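Side-chain contact in actibind (Aspergillus niger, PDB 3D3Z), which cleaves RNA as a ribonuclease of the T2 family, in all likelihood without strict base specificity but with a preference for adenylic acid: residues D176-I181 / S197-Y202. Numbering follows the deposited sequence.
Sequences DALAAI and SQLYYY
Leu178, near the C-terminal end of helix 171-179, meets Leu199 and Tyr201 of strand 195-206 in a mainly apolar contact. The two leucines meet end-on through their methyls: Leu178 CD1 lies 3.6 Å from Leu199 CD2 and 3.7 Å from Leu199 CD1, so one methyl sits against both branches of its partner. The second branch serves Tyr201, whose side chain crosses that of Leu178 at about a right angle, with Leu178 CD2 3.4 Å from Tyr201 OH. Leu178 O stands at the edge of the tyrosine ring, near its plane, 4.1 Å from Tyr201 CE1. Ile181, in the turn that follows, closes in obliquely; with chi1 at 65°, CG1 is flanked by N and C of its own backbone, and the extended chain beyond (chi2 171°) brings Ile181 CD1 to 3.8 Å from Tyr201 OH. That hydroxyl is hydrogen-bonded to Ser152 OG of helix 152-158, while His182 meets the Tyr201 ring edge-to-face. Leu178 and Ile181 also touch Leu156 and Ala155. Residues at and just after the helix end thus pack on the antiparallel sheet through aliphatic groups set against a leucine and a phenol, and the Ser152 bond satisfies the buried hydroxyl among them.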
ATOM      1  N   ASP A 176     -18.387   3.764  -2.246  1.00 30.62           N
ATOM      2  CA  ASP A 176     -19.149   3.214  -1.144  1.00 30.03           C
ATOM      3  C   ASP A 176     -18.752   1.756  -0.884  1.00 29.14           C
ATOM      4  O   ASP A 176     -18.598   1.355   0.278  1.00 28.13           O
ATOM      5  CB  ASP A 176     -20.669   3.287  -1.401  1.00 30.75           C
ATOM      6  CG  ASP A 176     -21.219   4.714  -1.441  1.00 31.83           C
ATOM      7  OD1 ASP A 176     -20.558   5.682  -1.010  1.00 34.35           O
ATOM      8  OD2 ASP A 176     -22.381   4.849  -1.907  1.00 36.95           O
ATOM      9  N   ALA A 177     -18.603   0.986  -1.966  1.00 28.68           N
ATOM     10  CA  ALA A 177     -18.279  -0.433  -1.903  1.00 28.31           C
ATOM     11  C   ALA A 177     -16.949  -0.677  -1.161  1.00 27.94           C
ATOM     12  O   ALA A 177     -16.808  -1.655  -0.391  1.00 27.14           O
ATOM     13  CB  ALA A 177     -18.207  -1.014  -3.293  1.00 27.84           C
ATOM     14  N   LEU A 178     -16.018   0.252  -1.362  1.00 27.19           N
ATOM     15  CA  LEU A 178     -14.646   0.124  -0.842  1.00 27.85           C
ATOM     16  C   LEU A 178     -14.544   0.747   0.534  1.00 27.93           C
ATOM     17  O   LEU A 178     -13.810   0.261   1.391  1.00 28.59           O
ATOM     18  CB  LEU A 178     -13.663   0.748  -1.834  1.00 26.62           C
ATOM     19  CG  LEU A 178     -13.582  -0.003  -3.180  1.00 26.55           C
ATOM     20  CD1 LEU A 178     -12.741   0.788  -4.165  1.00 25.24           C
ATOM     21  CD2 LEU A 178     -13.094  -1.484  -3.076  1.00 26.09           C
ATOM     22  N   ALA A 179     -15.332   1.798   0.757  1.00 27.53           N
ATOM     23  CA  ALA A 179     -15.477   2.393   2.064  1.00 27.70           C
ATOM     24  C   ALA A 179     -15.943   1.362   3.109  1.00 27.28           C
ATOM     25  O   ALA A 179     -15.625   1.487   4.298  1.00 27.64           O
ATOM     26  CB  ALA A 179     -16.444   3.586   1.992  1.00 27.70           C
ATOM     27  N   ALA A 180     -16.675   0.349   2.651  1.00 27.62           N
ATOM     28  CA  ALA A 180     -17.243  -0.716   3.488  1.00 27.83           C
ATOM     29  C   ALA A 180     -16.198  -1.649   4.125  1.00 28.27           C
ATOM     30  O   ALA A 180     -16.480  -2.298   5.137  1.00 29.31           O
ATOM     31  CB  ALA A 180     -18.192  -1.550   2.660  1.00 27.91           C
ATOM     32  N   ILE A 181     -15.020  -1.750   3.504  1.00 27.83           N
ATOM     33  CA  ILE A 181     -13.894  -2.500   4.089  1.00 27.28           C
ATOM     34  C   ILE A 181     -12.831  -1.586   4.715  1.00 27.23           C
ATOM     35  O   ILE A 181     -11.721  -2.044   5.059  1.00 26.54           O
ATOM     36  CB  ILE A 181     -13.260  -3.461   3.079  1.00 26.99           C
ATOM     37  CG1 ILE A 181     -12.616  -2.699   1.909  1.00 27.42           C
ATOM     38  CG2 ILE A 181     -14.249  -4.518   2.626  1.00 24.96           C
ATOM     39  CD1 ILE A 181     -11.796  -3.609   1.009  1.00 26.28           C
ATOM     40  N   SER A 197      -8.301   1.842 -12.188  1.00 21.06           N
ATOM     41  CA  SER A 197      -6.856   1.670 -12.317  1.00 20.98           C
ATOM     42  C   SER A 197      -6.071   1.613 -10.983  1.00 20.57           C
ATOM     43  O   SER A 197      -5.186   0.797 -10.844  1.00 18.79           O
ATOM     44  CB  SER A 197      -6.316   2.816 -13.136  1.00 21.66           C
ATOM     45  OG  SER A 197      -4.936   2.638 -13.270  1.00 24.58           O
ATOM     46  N   GLN A 198      -6.355   2.519 -10.049  1.00 19.80           N
ATOM     47  CA  GLN A 198      -5.580   2.664  -8.804  1.00 20.32           C
ATOM     48  C   GLN A 198      -6.483   2.966  -7.608  1.00 20.06           C
ATOM     49  O   GLN A 198      -7.526   3.642  -7.765  1.00 19.96           O
ATOM     50  CB  GLN A 198      -4.574   3.807  -8.957  1.00 20.61           C
ATOM     51  CG  GLN A 198      -3.484   3.558 -10.039  1.00 22.30           C
ATOM     52  CD  GLN A 198      -2.311   4.483  -9.934  1.00 22.35           C
ATOM     53  OE1 GLN A 198      -1.773   4.668  -8.849  1.00 22.28           O
ATOM     54  NE2 GLN A 198      -1.893   5.095 -11.086  1.00 21.10           N
ATOM     55  N   LEU A 199      -6.039   2.526  -6.433  1.00 18.76           N
ATOM     56  CA  LEU A 199      -6.702   2.772  -5.143  1.00 19.69           C
ATOM     57  C   LEU A 199      -5.645   3.150  -4.089  1.00 20.57           C
ATOM     58  O   LEU A 199      -4.524   2.551  -4.037  1.00 16.81           O
ATOM     59  CB  LEU A 199      -7.513   1.557  -4.702  1.00 19.90           C
ATOM     60  CG  LEU A 199      -8.698   1.049  -5.541  1.00 21.85           C
ATOM     61  CD1 LEU A 199      -9.263  -0.235  -4.969  1.00 19.37           C
ATOM     62  CD2 LEU A 199      -9.809   2.129  -5.663  1.00 18.59           C
ATOM     63  N   TYR A 200      -5.923   4.219  -3.323  1.00 20.78           N
ATOM     64  CA  TYR A 200      -5.134   4.561  -2.105  1.00 21.36           C
ATOM     65  C   TYR A 200      -6.033   4.531  -0.868  1.00 22.74           C
ATOM     66  O   TYR A 200      -6.927   5.374  -0.699  1.00 22.93           O
ATOM     67  CB  TYR A 200      -4.467   5.930  -2.120  1.00 21.90           C
ATOM     68  CG  TYR A 200      -3.784   6.460  -3.361  1.00 20.96           C
ATOM     69  CD1 TYR A 200      -3.338   5.633  -4.416  1.00 22.12           C
ATOM     70  CD2 TYR A 200      -3.543   7.831  -3.473  1.00 21.22           C
ATOM     71  CE1 TYR A 200      -2.707   6.175  -5.521  1.00 22.44           C
ATOM     72  CE2 TYR A 200      -2.912   8.370  -4.574  1.00 22.22           C
ATOM     73  CZ  TYR A 200      -2.482   7.551  -5.591  1.00 22.59           C
ATOM     74  OH  TYR A 200      -1.838   8.125  -6.678  1.00 22.53           O
ATOM     75  N   TYR A 201      -5.786   3.556   0.002  1.00 21.92           N
ATOM     76  CA  TYR A 201      -6.456   3.477   1.305  1.00 21.15           C
ATOM     77  C   TYR A 201      -5.595   4.163   2.354  1.00 21.31           C
ATOM     78  O   TYR A 201      -4.458   3.756   2.588  1.00 21.14           O
ATOM     79  CB  TYR A 201      -6.706   2.026   1.675  1.00 19.94           C
ATOM     80  CG  TYR A 201      -7.622   1.211   0.793  1.00 20.85           C
ATOM     81  CD1 TYR A 201      -8.995   1.098   1.088  1.00 18.76           C
ATOM     82  CD2 TYR A 201      -7.135   0.465  -0.274  1.00 18.55           C
ATOM     83  CE1 TYR A 201      -9.820   0.287   0.333  1.00 19.16           C
ATOM     84  CE2 TYR A 201      -7.971  -0.318  -1.029  1.00 19.36           C
ATOM     85  CZ  TYR A 201      -9.317  -0.370  -0.743  1.00 20.14           C
ATOM     86  OH  TYR A 201     -10.166  -1.159  -1.464  1.00 22.65           O
ATOM     87  N   TYR A 202      -6.146   5.210   2.985  1.00 21.35           N
ATOM     88  CA  TYR A 202      -5.436   6.030   3.964  1.00 21.20           C
ATOM     89  C   TYR A 202      -5.663   5.511   5.381  1.00 21.43           C
ATOM     90  O   TYR A 202      -6.735   4.959   5.715  1.00 21.85           O
ATOM     91  CB  TYR A 202      -5.861   7.502   3.896  1.00 22.05           C
ATOM     92  CG  TYR A 202      -5.488   8.223   2.607  1.00 21.88           C
ATOM     93  CD1 TYR A 202      -4.529   9.206   2.591  1.00 21.95           C
ATOM     94  CD2 TYR A 202      -6.132   7.925   1.399  1.00 24.88           C
ATOM     95  CE1 TYR A 202      -4.176   9.869   1.388  1.00 22.34           C
ATOM     96  CE2 TYR A 202      -5.797   8.598   0.193  1.00 21.86           C
ATOM     97  CZ  TYR A 202      -4.842   9.566   0.214  1.00 24.04           C
ATOM     98  OH  TYR A 202      -4.517  10.210  -0.963  1.00 24.01           O
TER